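Local structure of RNA-dependent RNA Polymerase (Bombyx mori cytoplasmic polyhedrosis virus, 6TZ0) at residues Ser949-Leu963 and Ile1099-Ala1113. The protein catalyses RNA-templated RNA synthesis, making plus strands during transcription and, after core assembly, the complementary minus strands of the double-stranded genome. Numbering follows the deposited sequence.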
ATOM      1  N   SER A 949     -14.816 -12.807 -27.564  1.00 75.09           N
ATOM      2  CA  SER A 949     -15.742 -13.235 -26.523  1.00 75.09           C
ATOM      3  C   SER A 949     -17.112 -12.598 -26.709  1.00 75.09           C
ATOM      4  O   SER A 949     -18.138 -13.261 -26.525  1.00 75.09           O
ATOM      5  CB  SER A 949     -15.169 -12.899 -25.147  1.00 75.09           C
ATOM      6  OG  SER A 949     -16.055 -13.286 -24.115  1.00 75.09           O
ATOM      7  N   ARG A 950     -17.144 -11.322 -27.109  1.00 73.62           N
ATOM      8  CA  ARG A 950     -18.415 -10.663 -27.403  1.00 73.62           C
ATOM      9  C   ARG A 950     -19.088 -11.266 -28.633  1.00 73.62           C
ATOM     10  O   ARG A 950     -20.317 -11.416 -28.662  1.00 73.62           O
ATOM     11  CB  ARG A 950     -18.201  -9.164 -27.598  1.00 73.62           C
ATOM     12  CG  ARG A 950     -17.841  -8.405 -26.339  1.00 73.62           C
ATOM     13  CD  ARG A 950     -17.915  -6.906 -26.566  1.00 73.62           C
ATOM     14  NE  ARG A 950     -16.924  -6.432 -27.517  1.00 73.62           N
ATOM     15  CZ  ARG A 950     -15.712  -6.026 -27.170  1.00 73.62           C
ATOM     16  NH1 ARG A 950     -15.363  -6.034 -25.893  1.00 73.62           N
ATOM     17  NH2 ARG A 950     -14.856  -5.606 -28.091  1.00 73.62           N
ATOM     18  N   ARG A 951     -18.297 -11.632 -29.648  1.00 79.90           N
ATOM     19  CA  ARG A 951     -18.840 -12.282 -30.837  1.00 79.90           C
ATOM     20  C   ARG A 951     -19.424 -13.651 -30.513  1.00 79.90           C
ATOM     21  O   ARG A 951     -20.515 -13.991 -30.985  1.00 79.90           O
ATOM     22  CB  ARG A 951     -17.752 -12.402 -31.905  1.00 79.90           C
ATOM     23  CG  ARG A 951     -18.134 -13.202 -33.154  1.00 79.90           C
ATOM     24  CD  ARG A 951     -19.112 -12.468 -34.067  1.00 79.90           C
ATOM     25  NE  ARG A 951     -20.509 -12.714 -33.719  1.00 79.90           N
ATOM     26  CZ  ARG A 951     -21.538 -12.081 -34.271  1.00 79.90           C
ATOM     27  NH1 ARG A 951     -21.330 -11.166 -35.209  1.00 79.90           N
ATOM     28  NH2 ARG A 951     -22.776 -12.366 -33.890  1.00 79.90           N
ATOM     29  N   ALA A 952     -18.729 -14.440 -29.692  1.00 79.51           N
ATOM     30  CA  ALA A 952     -19.250 -15.749 -29.316  1.00 79.51           C
ATOM     31  C   ALA A 952     -20.450 -15.637 -28.386  1.00 79.51           C
ATOM     32  O   ALA A 952     -21.344 -16.489 -28.428  1.00 79.51           O
ATOM     33  CB  ALA A 952     -18.154 -16.583 -28.664  1.00 79.51           C
ATOM     34  N   ALA A 953     -20.502 -14.587 -27.560  1.00 79.53           N
ATOM     35  CA  ALA A 953     -21.674 -14.364 -26.723  1.00 79.53           C
ATOM     36  C   ALA A 953     -22.885 -13.984 -27.562  1.00 79.53           C
ATOM     37  O   ALA A 953     -23.999 -14.443 -27.292  1.00 79.53           O
ATOM     38  CB  ALA A 953     -21.379 -13.284 -25.687  1.00 79.53           C
ATOM     39  N   SER A 954     -22.684 -13.168 -28.600  1.00 80.67           N
ATOM     40  CA  SER A 954     -23.780 -12.864 -29.516  1.00 80.67           C
ATOM     41  C   SER A 954     -24.195 -14.088 -30.326  1.00 80.67           C
ATOM     42  O   SER A 954     -25.382 -14.252 -30.646  1.00 80.67           O
ATOM     43  CB  SER A 954     -23.380 -11.724 -30.447  1.00 80.67           C
ATOM     44  OG  SER A 954     -24.406 -11.451 -31.380  1.00 80.67           O
ATOM     45  N   ASP A 955     -23.234 -14.957 -30.649  1.00 83.11           N
ATOM     46  CA  ASP A 955     -23.535 -16.198 -31.356  1.00 83.11           C
ATOM     47  C   ASP A 955     -24.368 -17.136 -30.486  1.00 83.11           C
ATOM     48  O   ASP A 955     -25.273 -17.815 -30.984  1.00 83.11           O
ATOM     49  CB  ASP A 955     -22.228 -16.869 -31.780  1.00 83.11           C
ATOM     50  CG  ASP A 955     -22.424 -17.927 -32.846  1.00 83.11           C
ATOM     51  OD1 ASP A 955     -23.562 -18.109 -33.324  1.00 83.11           O
ATOM     52  OD2 ASP A 955     -21.429 -18.592 -33.200  1.00 83.11           O
ATOM     53  N   LEU A 956     -24.075 -17.189 -29.185  1.00 82.14           N
ATOM     54  CA  LEU A 956     -24.935 -17.922 -28.261  1.00 82.14           C
ATOM     55  C   LEU A 956     -26.287 -17.244 -28.084  1.00 82.14           C
ATOM     56  O   LEU A 956     -27.290 -17.923 -27.839  1.00 82.14           O
ATOM     57  CB  LEU A 956     -24.246 -18.063 -26.909  1.00 82.14           C
ATOM     58  CG  LEU A 956     -23.076 -19.032 -26.887  1.00 82.14           C
ATOM     59  CD1 LEU A 956     -22.306 -18.863 -25.614  1.00 82.14           C
ATOM     60  CD2 LEU A 956     -23.617 -20.433 -26.974  1.00 82.14           C
ATOM     61  N   LYS A 957     -26.323 -15.916 -28.187  1.00 81.94           N
ATOM     62  CA  LYS A 957     -27.571 -15.175 -28.038  1.00 81.94           C
ATOM     63  C   LYS A 957     -28.542 -15.468 -29.174  1.00 81.94           C
ATOM     64  O   LYS A 957     -29.742 -15.650 -28.939  1.00 81.94           O
ATOM     65  CB  LYS A 957     -27.272 -13.680 -27.968  1.00 81.94           C
ATOM     66  CG  LYS A 957     -28.484 -12.786 -27.843  1.00 81.94           C
ATOM     67  CD  LYS A 957     -29.162 -12.957 -26.507  1.00 81.94           C
ATOM     68  CE  LYS A 957     -30.334 -12.008 -26.379  1.00 81.94           C
ATOM     69  NZ  LYS A 957     -29.877 -10.590 -26.357  1.00 81.94           N
ATOM     70  N   ILE A 958     -28.043 -15.529 -30.412  1.00 82.45           N
ATOM     71  CA  ILE A 958     -28.947 -15.711 -31.543  1.00 82.45           C
ATOM     72  C   ILE A 958     -29.468 -17.149 -31.641  1.00 82.45           C
ATOM     73  O   ILE A 958     -30.552 -17.372 -32.196  1.00 82.45           O
ATOM     74  CB  ILE A 958     -28.254 -15.234 -32.838  1.00 82.45           C
ATOM     75  CG1 ILE A 958     -29.263 -15.024 -33.972  1.00 82.45           C
ATOM     76  CG2 ILE A 958     -27.151 -16.184 -33.264  1.00 82.45           C
ATOM     77  CD1 ILE A 958     -28.721 -14.224 -35.132  1.00 82.45           C
ATOM     78  N   ARG A 959     -28.769 -18.127 -31.066  1.00 85.09           N
ATOM     79  CA  ARG A 959     -29.260 -19.501 -31.039  1.00 85.09           C
ATOM     80  C   ARG A 959     -30.188 -19.782 -29.864  1.00 85.09           C
ATOM     81  O   ARG A 959     -30.575 -20.936 -29.662  1.00 85.09           O
ATOM     82  CB  ARG A 959     -28.092 -20.497 -31.016  1.00 85.09           C
ATOM     83  CG  ARG A 959     -27.570 -20.943 -32.390  1.00 85.09           C
ATOM     84  CD  ARG A 959     -26.767 -19.860 -33.093  1.00 85.09           C
ATOM     85  NE  ARG A 959     -26.168 -20.309 -34.347  1.00 85.09           N
ATOM     86  CZ  ARG A 959     -24.946 -20.822 -34.451  1.00 85.09           C
ATOM     87  NH1 ARG A 959     -24.182 -20.945 -33.376  1.00 85.09           N
ATOM     88  NH2 ARG A 959     -24.483 -21.202 -35.632  1.00 85.09           N
ATOM     89  N   GLY A 960     -30.547 -18.769 -29.086  1.00 84.41           N
ATOM     90  CA  GLY A 960     -31.475 -18.932 -27.995  1.00 84.41           C
ATOM     91  C   GLY A 960     -30.880 -19.341 -26.667  1.00 84.41           C
ATOM     92  O   GLY A 960     -31.576 -19.982 -25.874  1.00 84.41           O
ATOM     93  N   HIS A 961     -29.617 -19.004 -26.399  1.00 83.62           N
ATOM     94  CA  HIS A 961     -28.984 -19.297 -25.109  1.00 83.62           C
ATOM     95  C   HIS A 961     -28.230 -18.044 -24.669  1.00 83.62           C
ATOM     96  O   HIS A 961     -27.030 -17.904 -24.918  1.00 83.62           O
ATOM     97  CB  HIS A 961     -28.066 -20.504 -25.208  1.00 83.62           C
ATOM     98  CG  HIS A 961     -28.783 -21.779 -25.517  1.00 83.62           C
ATOM     99  ND1 HIS A 961     -29.498 -22.481 -24.571  1.00 83.62           N
ATOM    100  CD2 HIS A 961     -28.901 -22.477 -26.672  1.00 83.62           C
ATOM    101  CE1 HIS A 961     -30.021 -23.559 -25.128  1.00 83.62           C
ATOM    102  NE2 HIS A 961     -29.674 -23.580 -26.401  1.00 83.62           N
ATOM    103  N   ALA A 962     -28.938 -17.146 -23.994  1.00 82.02           N
ATOM    104  CA  ALA A 962     -28.355 -15.879 -23.585  1.00 82.02           C
ATOM    105  C   ALA A 962     -27.503 -16.058 -22.338  1.00 82.02           C
ATOM    106  O   ALA A 962     -27.889 -16.758 -21.399  1.00 82.02           O
ATOM    107  CB  ALA A 962     -29.451 -14.849 -23.320  1.00 82.02           C
ATOM    108  N   LEU A 963     -26.339 -15.421 -22.336  1.00 79.97           N
ATOM    109  CA  LEU A 963     -25.474 -15.393 -21.171  1.00 79.97           C
ATOM    110  C   LEU A 963     -25.580 -14.035 -20.495  1.00 79.97           C
ATOM    111  O   LEU A 963     -25.768 -13.009 -21.153  1.00 79.97           O
ATOM    112  CB  LEU A 963     -24.013 -15.658 -21.542  1.00 79.97           C
ATOM    113  CG  LEU A 963     -23.615 -16.995 -22.166  1.00 79.97           C
ATOM    114  CD1 LEU A 963     -22.126 -16.992 -22.431  1.00 79.97           C
ATOM    115  CD2 LEU A 963     -24.001 -18.181 -21.305  1.00 79.97           C
ATOM    116  N   ILE A1099     -26.157 -25.184 -21.076  1.00 84.74           N
ATOM    117  CA  ILE A1099     -25.773 -25.370 -22.476  1.00 84.74           C
ATOM    118  C   ILE A1099     -25.126 -26.744 -22.699  1.00 84.74           C
ATOM    119  O   ILE A1099     -25.071 -27.228 -23.837  1.00 84.74           O
ATOM    120  CB  ILE A1099     -24.897 -24.178 -22.922  1.00 84.74           C
ATOM    121  CG1 ILE A1099     -24.726 -24.112 -24.442  1.00 84.74           C
ATOM    122  CG2 ILE A1099     -23.542 -24.221 -22.293  1.00 84.74           C
ATOM    123  CD1 ILE A1099     -25.994 -23.886 -25.186  1.00 84.74           C
ATOM    124  N   TYR A1100     -24.690 -27.414 -21.631  1.00 82.39           N
ATOM    125  CA  TYR A1100     -24.191 -28.782 -21.735  1.00 82.39           C
ATOM    126  C   TYR A1100     -25.331 -29.775 -21.917  1.00 82.39           C
ATOM    127  O   TYR A1100     -25.244 -30.686 -22.747  1.00 82.39           O
ATOM    128  CB  TYR A1100     -23.370 -29.112 -20.488  1.00 82.39           C
ATOM    129  CG  TYR A1100     -22.838 -30.520 -20.410  1.00 82.39           C
ATOM    130  CD1 TYR A1100     -21.751 -30.918 -21.175  1.00 82.39           C
ATOM    131  CD2 TYR A1100     -23.406 -31.444 -19.543  1.00 82.39           C
ATOM    132  CE1 TYR A1100     -21.257 -32.207 -21.090  1.00 82.39           C
ATOM    133  CE2 TYR A1100     -22.922 -32.730 -19.450  1.00 82.39           C
ATOM    134  CZ  TYR A1100     -21.848 -33.108 -20.224  1.00 82.39           C
ATOM    135  OH  TYR A1100     -21.371 -34.391 -20.130  1.00 82.39           O
ATOM    136  N   LYS A1101     -26.412 -29.619 -21.143  1.00 82.61           N
ATOM    137  CA  LYS A1101     -27.577 -30.486 -21.299  1.00 82.61           C
ATOM    138  C   LYS A1101     -28.312 -30.250 -22.612  1.00 82.61           C
ATOM    139  O   LYS A1101     -29.024 -31.144 -23.079  1.00 82.61           O
ATOM    140  CB  LYS A1101     -28.541 -30.297 -20.126  1.00 82.61           C
ATOM    141  CG  LYS A1101     -28.017 -30.725 -18.758  1.00 82.61           C
ATOM    142  CD  LYS A1101     -28.042 -32.240 -18.547  1.00 82.61           C
ATOM    143  CE  LYS A1101     -26.679 -32.895 -18.714  1.00 82.61           C
ATOM    144  NZ  LYS A1101     -26.733 -34.344 -18.384  1.00 82.61           N
ATOM    145  N   SER A1102     -28.155 -29.072 -23.211  1.00 85.17           N
ATOM    146  CA  SER A1102     -28.671 -28.769 -24.539  1.00 85.17           C
ATOM    147  C   SER A1102     -27.707 -29.258 -25.615  1.00 85.17           C
ATOM    148  O   SER A1102     -26.875 -30.132 -25.351  1.00 85.17           O
ATOM    149  CB  SER A1102     -28.928 -27.269 -24.684  1.00 85.17           C
ATOM    150  OG  SER A1102     -29.951 -26.853 -23.800  1.00 85.17           O
ATOM    151  N   ASP A1103     -27.863 -28.747 -26.838  1.00 89.51           N
ATOM    152  CA  ASP A1103     -26.995 -29.124 -27.949  1.00 89.51           C
ATOM    153  C   ASP A1103     -25.539 -28.763 -27.669  1.00 89.51           C
ATOM    154  O   ASP A1103     -25.232 -27.730 -27.071  1.00 89.51           O
ATOM    155  CB  ASP A1103     -27.456 -28.442 -29.240  1.00 89.51           C
ATOM    156  CG  ASP A1103     -28.764 -29.006 -29.767  1.00 89.51           C
ATOM    157  OD1 ASP A1103     -29.041 -30.202 -29.534  1.00 89.51           O
ATOM    158  OD2 ASP A1103     -29.513 -28.250 -30.421  1.00 89.51           O
ATOM    159  N   ALA A1104     -24.639 -29.643 -28.103  1.00 88.91           N
ATOM    160  CA  ALA A1104     -23.218 -29.526 -27.811  1.00 88.91           C
ATOM    161  C   ALA A1104     -22.453 -28.732 -28.856  1.00 88.91           C
ATOM    162  O   ALA A1104     -21.268 -28.446 -28.648  1.00 88.91           O
ATOM    163  CB  ALA A1104     -22.595 -30.917 -27.678  1.00 88.91           C
ATOM    164  N   THR A1105     -23.089 -28.375 -29.974  1.00 88.69           N
ATOM    165  CA  THR A1105     -22.424 -27.561 -30.982  1.00 88.69           C
ATOM    166  C   THR A1105     -22.231 -26.123 -30.523  1.00 88.69           C
ATOM    167  O   THR A1105     -21.339 -25.436 -31.030  1.00 88.69           O
ATOM    168  CB  THR A1105     -23.218 -27.589 -32.289  1.00 88.69           C
ATOM    169  OG1 THR A1105     -24.522 -27.038 -32.071  1.00 88.69           O
ATOM    170  CG2 THR A1105     -23.358 -29.019 -32.792  1.00 88.69           C
ATOM    171  N   LEU A1106     -23.040 -25.659 -29.573  1.00 86.66           N
ATOM    172  CA  LEU A1106     -22.915 -24.313 -29.036  1.00 86.66           C
ATOM    173  C   LEU A1106     -21.901 -24.221 -27.905  1.00 86.66           C
ATOM    174  O   LEU A1106     -21.700 -23.131 -27.361  1.00 86.66           O
ATOM    175  CB  LEU A1106     -24.272 -23.818 -28.525  1.00 86.66           C
ATOM    176  CG  LEU A1106     -25.310 -23.197 -29.470  1.00 86.66           C
ATOM    177  CD1 LEU A1106     -24.722 -21.994 -30.188  1.00 86.66           C
ATOM    178  CD2 LEU A1106     -25.915 -24.190 -30.457  1.00 86.66           C
ATOM    179  N   LEU A1107     -21.402 -25.382 -27.465  1.00 83.31           N
ATOM    180  CA  LEU A1107     -20.470 -25.490 -26.333  1.00 83.31           C
ATOM    181  C   LEU A1107     -19.118 -24.818 -26.530  1.00 83.31           C
ATOM    182  O   LEU A1107     -18.629 -24.127 -25.638  1.00 83.31           O
ATOM    183  CB  LEU A1107     -20.269 -26.960 -25.958  1.00 83.31           C
ATOM    184  CG  LEU A1107     -19.790 -27.241 -24.533  1.00 83.31           C
ATOM    185  CD1 LEU A1107     -18.504 -26.487 -24.244  1.00 83.31           C
ATOM    186  CD2 LEU A1107     -20.871 -26.873 -23.529  1.00 83.31           C
ATOM    187  N   ASN A1108     -18.513 -25.021 -27.691  1.00 83.42           N
ATOM    188  CA  ASN A1108     -17.260 -24.344 -28.003  1.00 83.42           C
ATOM    189  C   ASN A1108     -17.446 -22.831 -28.059  1.00 83.42           C
ATOM    190  O   ASN A1108     -16.534 -22.081 -27.697  1.00 83.42           O
ATOM    191  CB  ASN A1108     -16.698 -24.868 -29.323  1.00 83.42           C
ATOM    192  CG  ASN A1108     -16.189 -26.293 -29.211  1.00 83.42           C
ATOM    193  OD1 ASN A1108     -15.530 -26.652 -28.237  1.00 83.42           O
ATOM    194  ND2 ASN A1108     -16.499 -27.115 -30.207  1.00 83.42           N
ATOM    195  N   ASP A1109     -18.626 -22.372 -28.489  1.00 84.25           N
ATOM    196  CA  ASP A1109     -18.954 -20.953 -28.397  1.00 84.25           C
ATOM    197  C   ASP A1109     -19.039 -20.491 -26.952  1.00 84.25           C
ATOM    198  O   ASP A1109     -18.670 -19.351 -26.653  1.00 84.25           O
ATOM    199  CB  ASP A1109     -20.271 -20.665 -29.114  1.00 84.25           C
ATOM    200  CG  ASP A1109     -20.155 -20.784 -30.613  1.00 84.25           C
ATOM    201  OD1 ASP A1109     -19.066 -20.491 -31.149  1.00 84.25           O
ATOM    202  OD2 ASP A1109     -21.152 -21.175 -31.256  1.00 84.25           O
ATOM    203  N   PHE A1110     -19.509 -21.360 -26.049  1.00 81.60           N
ATOM    204  CA  PHE A1110     -19.459 -21.058 -24.621  1.00 81.60           C
ATOM    205  C   PHE A1110     -18.024 -20.907 -24.144  1.00 81.60           C
ATOM    206  O   PHE A1110     -17.713 -19.983 -23.389  1.00 81.60           O
ATOM    207  CB  PHE A1110     -20.176 -22.143 -23.816  1.00 81.60           C
ATOM    208  CG  PHE A1110     -20.075 -21.963 -22.325  1.00 81.60           C
ATOM    209  CD1 PHE A1110     -20.835 -21.009 -21.677  1.00 81.60           C
ATOM    210  CD2 PHE A1110     -19.219 -22.755 -21.571  1.00 81.60           C
ATOM    211  CE1 PHE A1110     -20.741 -20.841 -20.310  1.00 81.60           C
ATOM    212  CE2 PHE A1110     -19.120 -22.587 -20.203  1.00 81.60           C
ATOM    213  CZ  PHE A1110     -19.883 -21.631 -19.574  1.00 81.60           C
ATOM    214  N   PHE A1111     -17.133 -21.792 -24.595  1.00 81.95           N
ATOM    215  CA  PHE A1111     -15.725 -21.686 -24.211  1.00 81.95           C
ATOM    216  C   PHE A1111     -15.065 -20.418 -24.741  1.00 81.95           C
ATOM    217  O   PHE A1111     -14.226 -19.827 -24.051  1.00 81.95           O
ATOM    218  CB  PHE A1111     -14.970 -22.915 -24.698  1.00 81.95           C
ATOM    219  CG  PHE A1111     -15.283 -24.148 -23.926  1.00 81.95           C
ATOM    220  CD1 PHE A1111     -15.726 -24.063 -22.620  1.00 81.95           C
ATOM    221  CD2 PHE A1111     -15.193 -25.389 -24.519  1.00 81.95           C
ATOM    222  CE1 PHE A1111     -16.034 -25.192 -21.911  1.00 81.95           C
ATOM    223  CE2 PHE A1111     -15.504 -26.526 -23.811  1.00 81.95           C
ATOM    224  CZ  PHE A1111     -15.921 -26.426 -22.500  1.00 81.95           C
ATOM    225  N   VAL A1112     -15.424 -19.991 -25.951  1.00 81.83           N
ATOM    226  CA  VAL A1112     -14.856 -18.759 -26.491  1.00 81.83           C
ATOM    227  C   VAL A1112     -15.449 -17.530 -25.793  1.00 81.83           C
ATOM    228  O   VAL A1112     -14.734 -16.553 -25.541  1.00 81.83           O
ATOM    229  CB  VAL A1112     -15.049 -18.718 -28.021  1.00 81.83           C
ATOM    230  CG1 VAL A1112     -14.531 -17.417 -28.629  1.00 81.83           C
ATOM    231  CG2 VAL A1112     -14.327 -19.877 -28.667  1.00 81.83           C
ATOM    232  N   ALA A1113     -16.736 -17.571 -25.428  1.00 80.32           N
ATOM    233  CA  ALA A1113     -17.354 -16.433 -24.752  1.00 80.32           C
ATOM    234  C   ALA A1113     -16.833 -16.272 -23.327  1.00 80.32           C
ATOM    235  O   ALA A1113     -16.646 -15.146 -22.856  1.00 80.32           O
ATOM    236  CB  ALA A1113     -18.872 -16.584 -24.756  1.00 80.32           C
TER
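The methyl of Ala1113 fits knob-into-hole among Ser949, Ala952, Ala953 and Leu956, where helix 945-958 packs against helix 1107-1114, and Leu963 CD1 reaches the same CB at 4.0 Å. With CG anti to its carbonyl carbon (chi1 -72°), Leu956 swings its branches in toward two neighbours: CD1 lies 3.7 Å from Phe1110 CA, while CD2 meets Leu1106 CD1, also at 3.7 Å, the two side chains lying alongside and pointing opposite ways. The small Ala952 and Ala1113 are consistent with the 7.8 Å approach of the axes of 949-958 and 1107-1113, a roughly antiparallel pair (144° between directions) within the C-terminal region of the polymerase, away from its nucleotide and magnesium sites. Leu1106 CD1 also packs against the aliphatic part of Arg959. That arginine's NH1 forms a salt bridge with Asp955 OD1 (2.9 Å) by charge alone, the oxygen standing well out of the guanidinium plane, and a long one with Asp1109 OD2, at the guanidinium edge; its charge probably offsets repulsion between Asp955 and Asp1109, whose OD2 atoms lie close together. Beyond the Schellman motif closed by Gly960, His961 turns one ring face to Ile1099, whose CD1 makes a CH-pi contact 3.6 Å from the ring centroid.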